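Local coordinates for protein biliverdin reductase (Synechocystis sp., PDB 5B3T) that probably reduces biliverdin, a linear tetrapyrrole from heme breakdown, with NADPH as hydride donor, as a member of the Gfo/Idh/MocA family, at residues 157-162 with 235-240; 194-199 with 230-235. All blocks are in the same frame, centred on the assembly; numbering follows the deposited sequence.

Contact 1: 157-162 with 235-240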
# COMPACT_ATOMS: atom_id res chain seq x y z
N ARG A 157 -8.01 12.70 11.74
CA ARG A 157 -6.60 13.04 11.66
C ARG A 157 -5.78 11.77 11.60
O ARG A 157 -5.89 10.91 12.48
CB ARG A 157 -6.16 13.91 12.84
CG ARG A 157 -4.72 14.37 12.75
CD ARG A 157 -4.41 15.46 13.76
NE ARG A 157 -3.30 16.30 13.31
CZ ARG A 157 -2.03 16.06 13.59
NH1 ARG A 157 -1.71 15.00 14.33
NH2 ARG A 157 -1.08 16.86 13.14
N TYR A 158 -4.96 11.66 10.56
CA TYR A 158 -4.08 10.51 10.33
C TYR A 158 -2.67 11.05 10.19
O TYR A 158 -2.34 11.69 9.18
CB TYR A 158 -4.53 9.73 9.09
CG TYR A 158 -3.61 8.62 8.64
CD1 TYR A 158 -2.90 7.85 9.55
CD2 TYR A 158 -3.47 8.33 7.29
CE1 TYR A 158 -2.06 6.83 9.12
CE2 TYR A 158 -2.64 7.32 6.85
CZ TYR A 158 -1.94 6.57 7.77
OH TYR A 158 -1.11 5.56 7.34
N SER A 159 -1.83 10.81 11.20
CA SER A 159 -0.50 11.39 11.25
C SER A 159 0.53 10.29 11.49
O SER A 159 0.40 9.51 12.43
CB SER A 159 -0.39 12.45 12.35
OG SER A 159 0.92 12.98 12.41
N THR A 160 1.55 10.25 10.63
CA THR A 160 2.67 9.33 10.76
C THR A 160 3.95 10.16 10.77
O THR A 160 4.32 10.74 9.75
CB THR A 160 2.69 8.31 9.62
OG1 THR A 160 1.39 7.72 9.48
CG2 THR A 160 3.70 7.22 9.90
N ILE A 161 4.61 10.23 11.92
CA ILE A 161 5.88 10.93 12.06
C ILE A 161 6.91 9.94 12.58
O ILE A 161 6.70 9.32 13.63
CB ILE A 161 5.77 12.15 12.98
CG1 ILE A 161 4.93 13.24 12.31
CG2 ILE A 161 7.15 12.68 13.33
CD1 ILE A 161 4.74 14.49 13.15
N MET A 162 8.01 9.79 11.85
CA MET A 162 9.03 8.79 12.15
C MET A 162 10.41 9.46 12.15
O MET A 162 10.99 9.68 11.08
CB MET A 162 8.97 7.64 11.15
CG MET A 162 10.14 6.68 11.21
SD MET A 162 10.36 5.99 12.86
CE MET A 162 8.77 5.23 13.13
N GLU A 235 -7.24 15.57 8.11
CA GLU A 235 -5.85 15.99 8.08
C GLU A 235 -4.99 14.75 7.90
O GLU A 235 -5.16 13.76 8.62
CB GLU A 235 -5.47 16.73 9.37
CG GLU A 235 -6.38 17.90 9.70
CD GLU A 235 -6.17 18.42 11.11
OE1 GLU A 235 -5.51 17.72 11.91
OE2 GLU A 235 -6.67 19.52 11.42
N VAL A 236 -4.08 14.79 6.93
CA VAL A 236 -3.21 13.66 6.60
C VAL A 236 -1.77 14.15 6.63
O VAL A 236 -1.38 15.00 5.82
CB VAL A 236 -3.55 13.05 5.23
CG1 VAL A 236 -2.67 11.84 4.96
CG2 VAL A 236 -5.02 12.66 5.17
N ILE A 237 -0.98 13.62 7.56
CA ILE A 237 0.35 14.12 7.87
C ILE A 237 1.35 12.99 7.68
O ILE A 237 1.15 11.88 8.19
CB ILE A 237 0.43 14.68 9.30
CG1 ILE A 237 -0.78 15.55 9.61
CG2 ILE A 237 1.73 15.46 9.50
CD1 ILE A 237 -0.89 16.79 8.75
N TYR A 238 2.44 13.26 6.96
CA TYR A 238 3.52 12.30 6.78
C TYR A 238 4.85 13.01 6.97
O TYR A 238 5.20 13.89 6.18
CB TYR A 238 3.46 11.64 5.39
CG TYR A 238 4.52 10.57 5.18
CD1 TYR A 238 5.77 10.90 4.68
CD2 TYR A 238 4.26 9.24 5.48
CE1 TYR A 238 6.74 9.93 4.49
CE2 TYR A 238 5.22 8.26 5.29
CZ TYR A 238 6.46 8.61 4.80
OH TYR A 238 7.42 7.64 4.60
N GLY A 239 5.58 12.61 8.00
CA GLY A 239 6.90 13.15 8.24
C GLY A 239 7.90 12.09 8.65
O GLY A 239 7.56 11.16 9.38
N LYS A 240 9.14 12.21 8.18
CA LYS A 240 10.20 11.31 8.61
C LYS A 240 11.54 12.00 8.37
O LYS A 240 11.65 12.90 7.54
CB LYS A 240 10.15 9.97 7.88
CG LYS A 240 10.53 10.02 6.40
CD LYS A 240 10.46 8.63 5.78
CE LYS A 240 10.64 8.68 4.28
NZ LYS A 240 10.33 7.36 3.65
O HOH W 1 0.01 9.55 7.95

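Contact 2: 194-199 with 230-235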
# COMPACT_ATOMS: atom_id res chain seq x y z
N ASP A 194 -17.27 4.77 0.56
CA ASP A 194 -18.61 4.21 0.78
C ASP A 194 -19.37 5.02 1.83
O ASP A 194 -20.60 5.10 1.78
CB ASP A 194 -18.51 2.75 1.20
CG ASP A 194 -19.84 2.20 1.70
OD1 ASP A 194 -20.89 2.59 1.15
OD2 ASP A 194 -19.83 1.39 2.65
N LEU A 195 -18.63 5.61 2.76
CA LEU A 195 -19.23 6.39 3.81
C LEU A 195 -18.93 7.87 3.77
O LEU A 195 -19.77 8.66 4.05
CB LEU A 195 -18.77 5.85 5.15
CG LEU A 195 -19.18 4.43 5.54
CD1 LEU A 195 -18.14 3.68 6.35
CD2 LEU A 195 -20.49 4.54 6.30
N PHE A 196 -17.72 8.24 3.44
CA PHE A 196 -17.32 9.64 3.45
C PHE A 196 -17.65 10.37 2.15
O PHE A 196 -17.59 11.61 2.12
CB PHE A 196 -15.81 9.76 3.71
CG PHE A 196 -15.38 9.19 5.03
CD1 PHE A 196 -16.30 8.96 6.04
CD2 PHE A 196 -14.04 8.88 5.26
CE1 PHE A 196 -15.90 8.43 7.26
CE2 PHE A 196 -13.64 8.36 6.48
CZ PHE A 196 -14.57 8.13 7.48
N GLY A 197 -18.00 9.64 1.10
CA GLY A 197 -18.09 10.23 -0.22
C GLY A 197 -16.70 10.44 -0.79
O GLY A 197 -15.70 9.95 -0.26
N THR A 198 -16.64 11.17 -1.89
CA THR A 198 -15.36 11.44 -2.53
C THR A 198 -14.74 12.72 -1.97
O THR A 198 -15.41 13.55 -1.35
CB THR A 198 -15.53 11.53 -4.05
OG1 THR A 198 -16.51 12.53 -4.36
CG2 THR A 198 -15.97 10.20 -4.63
N VAL A 199 -13.44 12.86 -2.18
CA VAL A 199 -12.75 14.09 -1.82
C VAL A 199 -13.26 15.22 -2.71
O VAL A 199 -13.31 15.08 -3.94
CB VAL A 199 -11.23 13.92 -1.96
CG1 VAL A 199 -10.53 15.25 -1.76
CG2 VAL A 199 -10.70 12.88 -0.98
N ASN A 230 -19.43 14.49 1.92
CA ASN A 230 -20.41 14.37 2.99
C ASN A 230 -20.01 15.15 4.23
O ASN A 230 -20.58 14.93 5.31
CB ASN A 230 -20.63 12.89 3.31
CG ASN A 230 -21.04 12.09 2.08
OD1 ASN A 230 -21.36 12.66 1.04
ND2 ASN A 230 -21.02 10.77 2.21
N GLY A 231 -19.04 16.06 4.11
CA GLY A 231 -18.73 17.04 5.14
C GLY A 231 -17.44 16.80 5.89
O GLY A 231 -16.98 17.71 6.60
N LEU A 232 -16.83 15.63 5.77
CA LEU A 232 -15.66 15.30 6.58
C LEU A 232 -14.48 16.20 6.24
O LEU A 232 -14.16 16.41 5.07
CB LEU A 232 -15.27 13.84 6.38
CG LEU A 232 -13.94 13.41 7.01
CD1 LEU A 232 -13.97 13.56 8.53
CD2 LEU A 232 -13.59 11.99 6.62
N LYS A 233 -13.86 16.75 7.28
CA LYS A 233 -12.57 17.43 7.16
C LYS A 233 -11.50 16.51 7.73
O LYS A 233 -11.57 16.11 8.90
CB LYS A 233 -12.59 18.76 7.91
CG LYS A 233 -11.20 19.33 8.18
CD LYS A 233 -10.50 19.70 6.88
CE LYS A 233 -9.70 20.97 7.06
NZ LYS A 233 -9.67 21.81 5.83
N ALA A 234 -10.52 16.16 6.90
CA ALA A 234 -9.48 15.22 7.29
C ALA A 234 -8.11 15.86 7.15
O ALA A 234 -7.85 16.61 6.20
CB ALA A 234 -9.54 13.94 6.44
N GLU A 235 -7.24 15.57 8.11
CA GLU A 235 -5.85 15.99 8.08
C GLU A 235 -4.99 14.75 7.90
O GLU A 235 -5.16 13.76 8.62
CB GLU A 235 -5.47 16.73 9.37
CG GLU A 235 -6.38 17.90 9.70
CD GLU A 235 -6.17 18.42 11.11
OE1 GLU A 235 -5.51 17.72 11.91
OE2 GLU A 235 -6.67 19.52 11.42
O HOH W 2 -17.72 13.08 4.56

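Contact 1: 157-162 with 235-240
The R157 guanidinium has CG1 of I237 over one face, 3.8 Å from NH2, and E235 OE1 at its edge, in plane. R157 NE gives E235 OE1 a weak, bent hydrogen bond of 3.0 Å (128° at the hydrogen), part of a salt bridge. The carboxylate stands almost perpendicular to the guanidinium, 87° apart, so this is no flat two-pronged pair. R157 CG lies anti to the backbone N (chi1 -176°), and the extended chain brings CD and NE alongside E235 OE1. OE2 of E235 is hydrogen-bonded to Y155 OH. On the other side of the sheet a water sits over the centre of the Y158 ring, 3.4 Å above its plane. The same water donates to I237 O at 2.6 Å and is hydrogen-bonded to T160 OG1. F251 stacks on the Y158 ring. On the R157 side, S159 OG lies 3.6 Å from I237 CB and is hydrogen-bonded to E248 OE1. K240 NZ donates to Y238 OH at 3.1 Å and to T172 O. Five backbone hydrogen bonds join the strands, donated by Y158, T160, M162, I237 and G239. They run parallel, as neighbours in the mixed sheet of the C-terminal alpha/beta domain of Gfo/Idh/MocA oxidoreductases.

Contact 2: 194-199 with 230-235
The backbone N of N230 gives F196 O, at the end of helix 193-196, a weak, long hydrogen bond of 3.4 Å. This is a helix C-terminus packed against the turn that leads into strand 233-241, within the C-terminal alpha/beta domain. G197 is the first residue to leave helical angles, with positive phi, which by itself favours glycine. The side of G197 where a CB would point faces N230 OD1.

The N230 amide reaches across the helix end. Its CG stands anti to the carbonyl carbon (chi1 -55°), which brings N230 ND2 to L195 O at 3.1 Å. The acceptor lies close to the amide plane of N230. Seen from L195, however, the donor sits 46° above the carbonyl plane, not on a lone pair. N230 thus meets two successive carbonyls at the helix end, L195 O through its side chain and F196 O, weakly, through its backbone.

Further in, L232 lays one methyl, CD2, over a face of the F196 ring. This is a CH-pi contact, with L232 CD2 3.6 Å from the centroid of the F196 ring and 19° off the ring normal. V153 of the neighbouring strand touches both residues, and F192 also meets the F196 ring. An alanine in place of F196 would take away the ring, and the L232 methyl would probably lose its flat partner and be freer to turn.

A water also bridges the two backbones: it donates to F196 O at 2.9 Å and accepts from L232 N at 3.0 Å.

From the N terminus, the chain passes through the Rossmann domain before it reaches strand 153-163. There 157-162 opens the loop of contact 1. Short helices follow, and 194-199 opens the loop of contact 2. The chain then runs out and back through strands 199-210 and 217-228. Contact 2 closes its loop at 230-235, and contact 1 closes at 235-240, which begins on the last residue of that segment. Contact 2 is therefore nested inside contact 1. E235 belongs to both, yet the centres lie about 18 Å apart. Contact 2 joins the end of helix 193-196 to the entry of strand 233-241, while contact 1 pairs that strand with 153-163 in the mixed sheet.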